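Long-range contacts in Lys-gingipain catalytic subunit (Porphyromonas gingivalis, PDB 6I9A), which cleaves proteins as a secreted cysteine peptidase with a strong preference for lysine in the P1 position, and may act as a virulence factor in periodontal disease: residues Thr206-Ala211 / Lys240-Ile245; Ser148-Val153 / Met366-Met371; Pro384-Ser389 / Gln427-Gly432; Gly397-Ile402 / Tyr409-Ala414. One frame throughout, in Å; residues are numbered along the deposited sequence.

In the fold
Contacts 1 and 2 lie in the catalytic peptidase C25 part, contacts 3 and 4 in the C-terminal Ig-like domain. Along the chain, contact 1 is nested inside the loop closed by contact 2; contact 3 follows and encloses contact 4. Strands 152-157, 210-214 and 242-247 stand side by side in one mixed sheet, so contacts 1 and 2 have centres about 8 Å apart and touch. Contacts 3 and 4 are about 16 Å apart between centres and meet where Ile428 packs on Tyr409. Contacts 2 and 4, about 7 Å apart at their nearest atoms, bring the pairs closest: segment 366-371 belongs to the connection leading from the catalytic sheet to the Ig-like one.

Contact 1 (Thr206-Ala211 / Lys240-Ile245); sequences TGVSFA and KYFLAI
Lys240 meets Thr206 at one end of this contact, while Phe210 packs on Leu243 and Ile245 at the other. CD of the lysine already lies beside the Thr206 carbonyl; the bend at chi3 (-67°) keeps CE there too and brings NZ to 2.9 Å from Thr206 O. The ammonium stands above the carbonyl plane, 59° out of it, and so misses the lone-pair direction; Asn205 O gives it a second, weak bond. Phe210 runs alongside Leu243, both side chains pointing the same way, with Phe210 CD1 3.9 Å from Leu243 CD2. Ile245 comes in at the ring edge, in its plane, CD1 lying 3.6 Å from Phe210 CE1. Phe242 CB sits 3.3 Å from Val208 O, and chi1 of 49°, with CG between the backbone N and the carbonyl carbon, turns the ring away, CD2 reaching Val208 CG2 at 4.1 Å. Parallel bridges pair Phe210 with Leu243 and Ala211 with Ala244, held by Leu243 N to Ser209 O, Ala211 N to Leu243 O and Ile245 N to Ala211 O. Where this pairing ends, a water accepts from Val208 N and lies within hydrogen-bonding distance of Lys240 O, though other acceptors compete for its protons. The chemistry implies two regimes: apolar packing over regular backbone bonds inside the catalytic sheet, and, at the end of helix 202-206, a cation probably favoured by the carbonyls gathered there.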
loop_
_atom_site.group_PDB
_atom_site.type_symbol
_atom_site.label_atom_id
_atom_site.label_comp_id
_atom_site.label_asym_id
_atom_site.label_seq_id
_atom_site.Cartn_x
_atom_site.Cartn_y
_atom_site.Cartn_z
ATOM N N THR A 206 -17.552 6.941 11.577
ATOM C CA THR A 206 -18.160 5.777 12.217
ATOM C C THR A 206 -17.393 4.505 11.914
ATOM O O THR A 206 -17.400 3.583 12.745
ATOM C CB THR A 206 -19.636 5.635 11.844
ATOM O OG1 THR A 206 -19.718 5.507 10.430
ATOM C CG2 THR A 206 -20.479 6.825 12.312
ATOM N N GLY A 207 -16.750 4.438 10.757
ATOM C CA GLY A 207 -15.841 3.341 10.456
ATOM C C GLY A 207 -16.040 2.748 9.092
ATOM O O GLY A 207 -17.090 2.185 8.774
ATOM N N VAL A 208 -14.967 2.839 8.299
ATOM C CA VAL A 208 -14.861 2.130 7.030
ATOM C C VAL A 208 -13.422 1.634 6.906
ATOM O O VAL A 208 -12.493 2.251 7.442
ATOM C CB VAL A 208 -15.220 3.001 5.799
ATOM C CG1 VAL A 208 -16.713 3.338 5.779
ATOM C CG2 VAL A 208 -14.356 4.260 5.725
ATOM N N SER A 209 -13.258 0.534 6.169
ATOM C CA SER A 209 -11.915 -0.027 5.901
ATOM C C SER A 209 -11.256 0.683 4.712
ATOM O O SER A 209 -10.023 0.612 4.538
ATOM C CB SER A 209 -12.008 -1.533 5.581
ATOM O OG SER A 209 -12.875 -1.746 4.469
ATOM N N PHE A 210 -12.073 1.269 3.837
ATOM C CA PHE A 210 -11.636 1.705 2.518
ATOM C C PHE A 210 -12.540 2.835 2.097
ATOM O O PHE A 210 -13.768 2.746 2.266
ATOM C CB PHE A 210 -11.800 0.520 1.553
ATOM C CG PHE A 210 -11.426 0.826 0.114
ATOM C CD1 PHE A 210 -10.098 1.074 -0.239
ATOM C CD2 PHE A 210 -12.396 0.863 -0.891
ATOM C CE1 PHE A 210 -9.758 1.312 -1.573
ATOM C CE2 PHE A 210 -12.040 1.104 -2.229
ATOM C CZ PHE A 210 -10.732 1.315 -2.547
ATOM N N ALA A 211 -11.955 3.875 1.522
ATOM C CA ALA A 211 -12.693 5.018 0.980
ATOM C C ALA A 211 -12.096 5.347 -0.362
ATOM O O ALA A 211 -10.868 5.534 -0.458
ATOM C CB ALA A 211 -12.591 6.200 1.915
ATOM N N LYS A 240 -10.092 2.884 13.913
ATOM C CA LYS A 240 -10.817 2.426 12.721
ATOM C C LYS A 240 -10.166 2.999 11.469
ATOM O O LYS A 240 -10.746 3.832 10.745
ATOM C CB LYS A 240 -12.292 2.846 12.844
ATOM C CG LYS A 240 -13.015 2.069 13.986
ATOM C CD LYS A 240 -14.466 2.525 14.125
ATOM C CE LYS A 240 -14.604 3.945 14.609
ATOM N NZ LYS A 240 -15.991 4.281 15.135
ATOM N N TYR A 241 -8.919 2.559 11.215
ATOM C CA TYR A 241 -8.108 3.177 10.184
ATOM C C TYR A 241 -8.327 2.540 8.837
ATOM O O TYR A 241 -8.440 1.336 8.673
ATOM C CB TYR A 241 -6.612 3.140 10.591
ATOM C CG TYR A 241 -6.462 3.661 12.005
ATOM C CD1 TYR A 241 -6.970 4.909 12.366
ATOM C CD2 TYR A 241 -5.932 2.853 13.004
ATOM C CE1 TYR A 241 -6.955 5.337 13.694
ATOM C CE2 TYR A 241 -5.883 3.288 14.347
ATOM C CZ TYR A 241 -6.401 4.531 14.676
ATOM O OH TYR A 241 -6.425 5.003 15.972
ATOM N N PHE A 242 -8.319 3.402 7.796
ATOM C CA PHE A 242 -8.646 2.961 6.438
ATOM C C PHE A 242 -7.500 3.173 5.441
ATOM O O PHE A 242 -6.561 3.961 5.676
ATOM C CB PHE A 242 -9.949 3.668 5.951
ATOM C CG PHE A 242 -9.984 5.177 6.151
ATOM C CD1 PHE A 242 -9.308 6.045 5.287
ATOM C CD2 PHE A 242 -10.761 5.727 7.166
ATOM C CE1 PHE A 242 -9.349 7.418 5.505
ATOM C CE2 PHE A 242 -10.817 7.088 7.361
ATOM C CZ PHE A 242 -10.147 7.928 6.530
ATOM N N LEU A 243 -7.664 2.516 4.288
ATOM C CA LEU A 243 -6.940 2.890 3.069
ATOM C C LEU A 243 -7.856 3.861 2.315
ATOM O O LEU A 243 -9.056 3.577 2.167
ATOM C CB LEU A 243 -6.742 1.628 2.222
ATOM C CG LEU A 243 -6.286 1.886 0.768
ATOM C CD1 LEU A 243 -4.928 2.593 0.686
ATOM C CD2 LEU A 243 -6.207 0.577 0.005
ATOM N N ALA A 244 -7.320 4.999 1.875
ATOM C CA ALA A 244 -8.108 5.916 1.030
ATOM C C ALA A 244 -7.409 6.047 -0.305
ATOM O O ALA A 244 -6.158 6.082 -0.380
ATOM C CB ALA A 244 -8.270 7.258 1.707
ATOM N N ILE A 245 -8.224 6.160 -1.353
ATOM C CA ILE A 245 -7.710 6.340 -2.744
ATOM C C ILE A 245 -8.457 7.521 -3.345
ATOM O O ILE A 245 -9.711 7.511 -3.438
ATOM C CB ILE A 245 -7.921 5.074 -3.589
ATOM C CG1 ILE A 245 -7.194 3.891 -2.931
ATOM C CG2 ILE A 245 -7.419 5.325 -5.032
ATOM C CD1 ILE A 245 -7.238 2.599 -3.749
HETATM O O HOH W 1 -13.167 4.778 9.449
#

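Contact 2 (Ser148-Val153 / Met366-Met371)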
loop_
_atom_site.group_PDB
_atom_site.type_symbol
_atom_site.label_atom_id
_atom_site.label_comp_id
_atom_site.label_asym_id
_atom_site.label_seq_id
_atom_site.Cartn_x
_atom_site.Cartn_y
_atom_site.Cartn_z
ATOM N N SER A 148 -15.758 -4.951 13.230
ATOM C CA SER A 148 -16.870 -4.843 12.274
ATOM C C SER A 148 -16.667 -3.685 11.263
ATOM O O SER A 148 -17.266 -3.733 10.192
ATOM C CB SER A 148 -18.203 -4.685 12.989
ATOM O OG SER A 148 -18.364 -3.376 13.487
ATOM N N TYR A 149 -15.855 -2.681 11.600
ATOM C CA TYR A 149 -15.635 -1.557 10.669
ATOM C C TYR A 149 -14.997 -2.090 9.378
ATOM O O TYR A 149 -15.089 -1.440 8.339
ATOM C CB TYR A 149 -14.850 -0.412 11.304
ATOM C CG TYR A 149 -13.353 -0.443 11.067
ATOM C CD1 TYR A 149 -12.518 -1.285 11.807
ATOM C CD2 TYR A 149 -12.774 0.358 10.095
ATOM C CE1 TYR A 149 -11.152 -1.321 11.579
ATOM C CE2 TYR A 149 -11.411 0.325 9.846
ATOM C CZ TYR A 149 -10.598 -0.505 10.601
ATOM O OH TYR A 149 -9.237 -0.583 10.401
ATOM N N LEU A 150 -14.273 -3.199 9.465
ATOM C CA LEU A 150 -13.587 -3.776 8.308
ATOM C C LEU A 150 -14.592 -4.252 7.252
ATOM O O LEU A 150 -14.232 -4.431 6.073
ATOM C CB LEU A 150 -12.721 -4.952 8.759
ATOM C CG LEU A 150 -11.552 -4.578 9.645
ATOM C CD1 LEU A 150 -10.816 -5.804 10.134
ATOM C CD2 LEU A 150 -10.562 -3.659 8.910
ATOM N N GLU A 151 -15.876 -4.402 7.621
ATOM C CA GLU A 151 -16.925 -4.894 6.735
ATOM C C GLU A 151 -17.654 -3.744 6.041
ATOM O O GLU A 151 -18.718 -3.974 5.437
ATOM C CB GLU A 151 -17.919 -5.764 7.525
ATOM C CG GLU A 151 -17.189 -6.936 8.213
ATOM C CD GLU A 151 -18.117 -7.753 9.099
ATOM O OE1 GLU A 151 -18.248 -8.972 8.853
ATOM O OE2 GLU A 151 -18.729 -7.168 10.037
ATOM N N LYS A 152 -17.083 -2.543 6.085
ATOM C CA LYS A 152 -17.762 -1.344 5.582
ATOM C C LYS A 152 -16.824 -0.544 4.698
ATOM O O LYS A 152 -15.618 -0.479 4.981
ATOM C CB LYS A 152 -18.226 -0.496 6.779
ATOM C CG LYS A 152 -18.954 -1.341 7.846
ATOM C CD LYS A 152 -19.501 -0.487 8.968
ATOM C CE LYS A 152 -20.104 -1.351 10.060
ATOM N NZ LYS A 152 -20.443 -0.538 11.246
ATOM N N VAL A 153 -17.367 0.091 3.647
ATOM C CA VAL A 153 -16.560 0.898 2.727
ATOM C C VAL A 153 -17.356 2.128 2.351
ATOM O O VAL A 153 -18.595 2.155 2.503
ATOM C CB VAL A 153 -16.101 0.140 1.447
ATOM C CG1 VAL A 153 -15.288 -1.100 1.796
ATOM C CG2 VAL A 153 -17.272 -0.214 0.530
ATOM N N MET A 366 -1.011 -5.249 3.741
ATOM C CA MET A 366 -1.918 -6.106 3.012
ATOM C C MET A 366 -3.343 -5.799 3.469
ATOM O O MET A 366 -3.754 -6.248 4.548
ATOM C CB MET A 366 -1.619 -7.601 3.221
ATOM C CG MET A 366 -0.359 -8.028 2.540
ATOM S SD MET A 366 -0.392 -9.800 2.315
ATOM C CE MET A 366 1.205 -10.049 1.547
ATOM N N PRO A 367 -4.129 -5.037 2.729
ATOM C CA PRO A 367 -5.465 -4.695 3.221
ATOM C C PRO A 367 -6.337 -5.925 3.301
ATOM O O PRO A 367 -6.365 -6.783 2.410
ATOM C CB PRO A 367 -6.014 -3.687 2.182
ATOM C CG PRO A 367 -4.744 -3.139 1.519
ATOM C CD PRO A 367 -3.836 -4.349 1.451
ATOM N N TYR A 368 -7.163 -5.960 4.368
ATOM C CA TYR A 368 -8.196 -6.994 4.466
ATOM C C TYR A 368 -9.299 -6.704 3.426
ATOM O O TYR A 368 -9.395 -5.592 2.872
ATOM C CB TYR A 368 -8.805 -7.003 5.910
ATOM C CG TYR A 368 -7.752 -7.091 6.990
ATOM C CD1 TYR A 368 -6.885 -8.178 7.057
ATOM C CD2 TYR A 368 -7.621 -6.087 7.941
ATOM C CE1 TYR A 368 -5.908 -8.257 8.042
ATOM C CE2 TYR A 368 -6.652 -6.149 8.940
ATOM C CZ TYR A 368 -5.773 -7.228 8.966
ATOM O OH TYR A 368 -4.752 -7.312 9.886
ATOM N N ARG A 369 -10.099 -7.721 3.138
ATOM C CA ARG A 369 -11.219 -7.609 2.219
ATOM C C ARG A 369 -12.432 -8.076 2.983
ATOM O O ARG A 369 -12.703 -9.285 3.072
ATOM C CB ARG A 369 -10.973 -8.421 0.962
ATOM C CG ARG A 369 -9.851 -7.857 0.084
ATOM C CD ARG A 369 -9.614 -8.748 -1.181
ATOM N NE ARG A 369 -9.039 -10.064 -0.877
ATOM C CZ ARG A 369 -7.738 -10.301 -0.782
ATOM N NH1 ARG A 369 -6.879 -9.311 -0.860
ATOM N NH2 ARG A 369 -7.293 -11.537 -0.506
ATOM N N ALA A 370 -13.135 -7.127 3.585
ATOM C CA ALA A 370 -14.200 -7.375 4.576
ATOM C C ALA A 370 -13.562 -8.074 5.812
ATOM O O ALA A 370 -12.413 -7.755 6.138
ATOM C CB ALA A 370 -15.376 -8.129 3.957
ATOM N N MET A 371 -14.315 -8.906 6.556
ATOM C CA MET A 371 -13.728 -9.456 7.776
ATOM C C MET A 371 -12.653 -10.482 7.443
ATOM O O MET A 371 -12.936 -11.491 6.806
ATOM C CB MET A 371 -14.807 -10.108 8.634
ATOM C CG MET A 371 -14.279 -10.638 9.959
ATOM S SD MET A 371 -13.769 -9.354 11.108
ATOM C CE MET A 371 -15.356 -8.617 11.524
HETATM O O HOH W 2 -11.738 -5.081 5.198
HETATM O O HOH W 3 -17.226 -9.829 6.478
#
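The 3-10 turn Ser148-Leu150, which leads through Glu151 into strand 152-157 of the mixed catalytic sheet, meets Tyr368, Ala370 and Met371 of the connection toward the Ig-like domain. No direct hydrogen bond crosses; apolar contacts, one CA-H...O contact and two waters do the joining. Both methyls of Leu150 converge on a single ring carbon of the tyrosine: CD1 and CD2 are each 3.9 Å from Tyr368 CD2, the side chains crossing at a slant. That ring is fixed from elsewhere, since its OH bonds to Tyr139 O of helix 126-141 and the two tyrosine rings meet; Leu150 touches Tyr139 as well. Beyond the ring the backbones close in, Ala370 CA standing 3.3 Å from Leu150 O with an angle of 143° at the hydrogen. Water 2 gives its protons to both neighbouring carbonyls, at 2.7 Å from Leu150 O and 2.9 Å from Ala370 O, thereby bridging two acceptors that could not bond each other; Leu150 O also receives a weak bond from Ser209 OG. Met371 starts with CG anti to its backbone N, then folds at chi2 and chi3 (both 69°), and this double bend returns the methyl to the glutamate: CE is 3.8 Å from Glu151 CD. The same carboxylate is tied to the backbone by water 3, which donates to Glu151 OE1 at 2.7 Å and accepts from Met371 N at 3.1 Å.

Contact 3 (Pro384-Ser389 / Gln427-Gly432); sequences PQNQAS and QITENG
Gln385 and Asn386 carry the polar bonds to Ile428 and Asn431 in this surface contact between two loops, whose touching parts run 168° apart. Of the direct hydrogen bonds, Asn386 N to Ile428 O is the well-formed one, at 2.8 Å with an N-H...O angle of 155°. Gln385 NE2 to Asn431 OD1 is equally short, 2.8 Å, but weak, because the angle at the hydrogen falls to 118°; the two amide planes stand nearly perpendicular. An extended side chain carries Gln385 to that point and leaves its OE1 3.0 Å from Thr429 O, a pair of acceptors that cannot bond. Water contacts make a second class. Water 4 donates to Asn386 OD1 and Gln427 OE1, while water 5 accepts from Gln387 N and Ile428 N, so that one water oxygen links two backbone N-H groups that could not bond each other. Packing forms the third: Gln427, also extended, lies against the backbone of Gln387 and Ala388, with CG 3.5 Å from Gln387 O and NE2 3.6 Å from Ala388 CA. Thr429 CG2 approaches Asn386 OD1 at 3.6 Å, and Gln385 CG meets Ile428 CG2 at 4.1 Å, crossing at about a right angle. The loops precede strands 389-394 and 432-439 of the Ig-like sheet; Gln385, Ile428 and Asn431 all touch Val452 on strand 446-452, and the Ala388 backbone bonds to Met424 on strand 419-424.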
loop_
_atom_site.group_PDB
_atom_site.type_symbol
_atom_site.label_atom_id
_atom_site.label_comp_id
_atom_site.label_asym_id
_atom_site.label_seq_id
_atom_site.Cartn_x
_atom_site.Cartn_y
_atom_site.Cartn_z
ATOM N N PRO A 384 14.818 -26.951 18.294
ATOM C CA PRO A 384 16.190 -27.395 18.636
ATOM C C PRO A 384 17.226 -26.409 18.098
ATOM O O PRO A 384 17.097 -25.883 16.983
ATOM C CB PRO A 384 16.307 -28.751 17.940
ATOM C CG PRO A 384 14.920 -29.282 17.931
ATOM C CD PRO A 384 14.070 -28.036 17.624
ATOM N N GLN A 385 18.274 -26.164 18.862
ATOM C CA GLN A 385 19.297 -25.211 18.450
ATOM C C GLN A 385 20.139 -25.721 17.320
ATOM O O GLN A 385 20.131 -26.934 17.061
ATOM C CB GLN A 385 20.220 -24.839 19.634
ATOM C CG GLN A 385 19.424 -24.145 20.742
ATOM C CD GLN A 385 20.245 -23.619 21.876
ATOM O OE1 GLN A 385 21.306 -23.054 21.687
ATOM N NE2 GLN A 385 19.734 -23.749 23.085
ATOM N N ASN A 386 20.737 -24.789 16.538
ATOM C CA ASN A 386 21.700 -25.088 15.479
ATOM C C ASN A 386 21.100 -25.894 14.345
ATOM O O ASN A 386 21.741 -26.795 13.785
ATOM C CB ASN A 386 22.943 -25.840 16.071
ATOM C CG ASN A 386 23.551 -25.043 17.196
ATOM O OD1 ASN A 386 24.039 -23.943 17.019
ATOM N ND2 ASN A 386 23.490 -25.590 18.392
ATOM N N GLN A 387 19.857 -25.521 13.954
ATOM C CA GLN A 387 19.181 -26.171 12.823
ATOM C C GLN A 387 19.079 -25.210 11.649
ATOM O O GLN A 387 18.752 -24.029 11.859
ATOM C CB GLN A 387 17.761 -26.659 13.174
ATOM C CG GLN A 387 17.663 -27.630 14.338
ATOM C CD GLN A 387 18.473 -28.861 14.091
ATOM O OE1 GLN A 387 18.376 -29.490 13.032
ATOM N NE2 GLN A 387 19.337 -29.190 15.062
ATOM N N ALA A 388 19.275 -25.702 10.436
ATOM C CA ALA A 388 19.189 -24.903 9.224
ATOM C C ALA A 388 17.742 -24.555 8.885
ATOM O O ALA A 388 17.521 -23.569 8.158
ATOM C CB ALA A 388 19.821 -25.656 8.049
ATOM N N SER A 389 16.790 -25.342 9.361
ATOM C CA SER A 389 15.377 -25.047 9.086
ATOM C C SER A 389 14.520 -25.698 10.103
ATOM O O SER A 389 14.972 -26.627 10.808
ATOM C CB SER A 389 14.998 -25.509 7.680
ATOM O OG SER A 389 15.065 -26.922 7.549
ATOM N N GLN A 427 20.902 -18.941 12.568
ATOM C CA GLN A 427 20.471 -20.089 13.348
ATOM C C GLN A 427 20.283 -19.712 14.809
ATOM O O GLN A 427 20.809 -18.705 15.288
ATOM C CB GLN A 427 21.446 -21.282 13.196
ATOM C CG GLN A 427 21.501 -21.803 11.760
ATOM C CD GLN A 427 22.274 -23.084 11.660
ATOM O OE1 GLN A 427 22.757 -23.640 12.673
ATOM N NE2 GLN A 427 22.358 -23.587 10.457
ATOM N N ILE A 428 19.444 -20.515 15.512
ATOM C CA ILE A 428 19.226 -20.314 16.946
ATOM C C ILE A 428 20.366 -20.989 17.703
ATOM O O ILE A 428 20.556 -22.204 17.608
ATOM C CB ILE A 428 17.851 -20.877 17.351
ATOM C CG1 ILE A 428 16.746 -20.040 16.663
ATOM C CG2 ILE A 428 17.658 -20.891 18.874
ATOM C CD1 ILE A 428 15.304 -20.525 16.939
ATOM N N THR A 429 21.135 -20.186 18.404
ATOM C CA THR A 429 22.303 -20.717 19.152
ATOM C C THR A 429 22.242 -20.360 20.615
ATOM O O THR A 429 23.194 -20.684 21.364
ATOM C CB THR A 429 23.592 -20.129 18.587
ATOM O OG1 THR A 429 23.588 -18.735 18.891
ATOM C CG2 THR A 429 23.739 -20.362 17.106
ATOM N N GLU A 430 21.197 -19.613 21.032
ATOM C CA GLU A 430 21.070 -19.111 22.397
ATOM C C GLU A 430 19.678 -19.374 22.938
ATOM O O GLU A 430 18.681 -19.346 22.173
ATOM C CB GLU A 430 21.312 -17.587 22.431
ATOM C CG GLU A 430 22.607 -17.055 21.836
ATOM C CD GLU A 430 23.872 -17.611 22.461
ATOM O OE1 GLU A 430 23.915 -17.747 23.706
ATOM O OE2 GLU A 430 24.820 -17.915 21.702
ATOM N N ASN A 431 19.579 -19.549 24.259
ATOM C CA ASN A 431 18.279 -19.719 24.890
ATOM C C ASN A 431 17.503 -18.399 24.873
ATOM O O ASN A 431 18.084 -17.333 24.768
ATOM C CB ASN A 431 18.461 -20.220 26.334
ATOM C CG ASN A 431 19.072 -21.592 26.415
ATOM O OD1 ASN A 431 19.041 -22.388 25.462
ATOM N ND2 ASN A 431 19.634 -21.905 27.582
ATOM N N GLY A 432 16.181 -18.485 24.837
ATOM C CA GLY A 432 15.346 -17.298 24.849
ATOM C C GLY A 432 13.944 -17.593 24.388
ATOM O O GLY A 432 13.638 -18.736 24.047
HETATM O O HOH W 4 24.648 -22.871 14.491
HETATM O O HOH W 5 18.460 -22.845 14.252
#

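Contact 4 (Gly397-Ile402 / Tyr409-Ala414)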
loop_
_atom_site.group_PDB
_atom_site.type_symbol
_atom_site.label_atom_id
_atom_site.label_comp_id
_atom_site.label_asym_id
_atom_site.label_seq_id
_atom_site.Cartn_x
_atom_site.Cartn_y
_atom_site.Cartn_z
ATOM N N GLY A 397 -0.009 -21.016 1.727
ATOM C CA GLY A 397 0.253 -19.636 1.344
ATOM C C GLY A 397 0.635 -18.736 2.486
ATOM O O GLY A 397 1.075 -17.616 2.254
ATOM N N SER A 398 0.441 -19.193 3.748
ATOM C CA SER A 398 0.826 -18.362 4.874
ATOM C C SER A 398 2.325 -18.177 4.943
ATOM O O SER A 398 3.102 -19.074 4.562
ATOM C CB SER A 398 0.387 -19.014 6.184
ATOM O OG SER A 398 -1.035 -19.131 6.257
ATOM N N TYR A 399 2.748 -17.020 5.437
ATOM C CA TYR A 399 4.165 -16.656 5.581
ATOM C C TYR A 399 4.515 -16.697 7.055
ATOM O O TYR A 399 3.887 -16.018 7.880
ATOM C CB TYR A 399 4.355 -15.280 4.968
ATOM C CG TYR A 399 5.780 -14.786 4.880
ATOM C CD1 TYR A 399 6.780 -15.548 4.250
ATOM C CD2 TYR A 399 6.114 -13.497 5.289
ATOM C CE1 TYR A 399 8.065 -15.030 4.054
ATOM C CE2 TYR A 399 7.392 -12.980 5.109
ATOM C CZ TYR A 399 8.353 -13.745 4.479
ATOM O OH TYR A 399 9.593 -13.198 4.262
ATOM N N VAL A 400 5.538 -17.522 7.361
ATOM C CA VAL A 400 5.959 -17.757 8.740
ATOM C C VAL A 400 7.310 -17.124 8.988
ATOM O O VAL A 400 8.232 -17.332 8.192
ATOM C CB VAL A 400 5.998 -19.280 9.005
ATOM C CG1 VAL A 400 6.367 -19.561 10.463
ATOM C CG2 VAL A 400 4.668 -19.963 8.642
ATOM N N ALA A 401 7.458 -16.435 10.113
ATOM C CA ALA A 401 8.710 -15.750 10.442
ATOM C C ALA A 401 9.073 -16.054 11.859
ATOM O O ALA A 401 8.249 -15.920 12.770
ATOM C CB ALA A 401 8.569 -14.232 10.266
ATOM N N ILE A 402 10.358 -16.382 12.094
ATOM C CA ILE A 402 10.911 -16.596 13.422
ATOM C C ILE A 402 11.889 -15.464 13.706
ATOM O O ILE A 402 12.776 -15.213 12.897
ATOM C CB ILE A 402 11.580 -17.970 13.545
ATOM C CG1 ILE A 402 10.550 -19.102 13.310
ATOM C CG2 ILE A 402 12.262 -18.114 14.935
ATOM C CD1 ILE A 402 11.189 -20.501 13.290
ATOM N N TYR A 409 15.228 -14.135 12.083
ATOM C CA TYR A 409 16.143 -15.287 11.983
ATOM C C TYR A 409 15.783 -16.187 10.818
ATOM O O TYR A 409 16.660 -16.857 10.267
ATOM C CB TYR A 409 16.080 -16.133 13.289
ATOM C CG TYR A 409 16.819 -15.563 14.486
ATOM C CD1 TYR A 409 16.483 -14.316 15.025
ATOM C CD2 TYR A 409 17.775 -16.327 15.160
ATOM C CE1 TYR A 409 17.105 -13.831 16.173
ATOM C CE2 TYR A 409 18.361 -15.870 16.328
ATOM C CZ TYR A 409 18.046 -14.616 16.813
ATOM O OH TYR A 409 18.671 -14.133 17.938
ATOM N N GLY A 410 14.506 -16.281 10.420
ATOM C CA GLY A 410 14.166 -17.180 9.337
ATOM C C GLY A 410 12.745 -16.986 8.878
ATOM O O GLY A 410 11.904 -16.496 9.634
ATOM N N THR A 411 12.483 -17.391 7.644
ATOM C CA THR A 411 11.141 -17.301 7.051
ATOM C C THR A 411 10.840 -18.511 6.199
ATOM O O THR A 411 11.761 -19.157 5.660
ATOM C CB THR A 411 10.983 -16.037 6.175
ATOM O OG1 THR A 411 11.775 -16.143 4.991
ATOM C CG2 THR A 411 11.326 -14.749 6.896
ATOM N N GLY A 412 9.548 -18.769 5.966
ATOM C CA GLY A 412 9.135 -19.757 4.999
ATOM C C GLY A 412 7.691 -19.554 4.645
ATOM O O GLY A 412 6.908 -19.057 5.450
ATOM N N VAL A 413 7.307 -20.023 3.469
ATOM C CA VAL A 413 5.911 -19.977 3.002
ATOM C C VAL A 413 5.303 -21.366 3.083
ATOM O O VAL A 413 5.892 -22.322 2.573
ATOM C CB VAL A 413 5.848 -19.446 1.559
ATOM C CG1 VAL A 413 4.405 -19.465 1.066
ATOM C CG2 VAL A 413 6.408 -18.026 1.484
ATOM N N ALA A 414 4.143 -21.499 3.699
ATOM C CA ALA A 414 3.469 -22.812 3.720
ATOM C C ALA A 414 3.107 -23.244 2.296
ATOM O O ALA A 414 2.472 -22.496 1.541
ATOM C CB ALA A 414 2.224 -22.747 4.575
#
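Tyr399 lies across Thr411 and Val413 on one face of an antiparallel hairpin, strands 399-404 and 407-413, whose short segments run at 166° with axes 4.7 Å apart. From CB, chi1 of -174° sets CG anti to the backbone N, beside the carbonyl carbon, directing the ring over to the partner strand. CD1 comes first, 3.7 Å from Val413 CG2 and as near to Gly412 O. CE1 then reaches Thr411 CB at 3.7 Å, and OH ends 3.5 Å from Thr411 CG2. Beneath the ring the backbones pair regularly: Val400 faces Gly412 in a hydrogen-bonded pair, with Val400 N to Gly412 O at 2.8 Å. The regularity breaks at a classic beta bulge: Tyr409 and Gly410 together stand opposite Ile402, whose O takes Tyr409 N at 2.8 Å and Gly410 N at 3.2 Å. On the opposite face Val400 and Ile402 pack on Ile392 of strand 389-394 and Val422 of strand 419-424. The tyrosine hydroxyl itself leaves the Ig-like domain, bonding to Val14 N and Gly39 O, where strands 14-20 and 40-46 of the four-stranded parallel sheet begin.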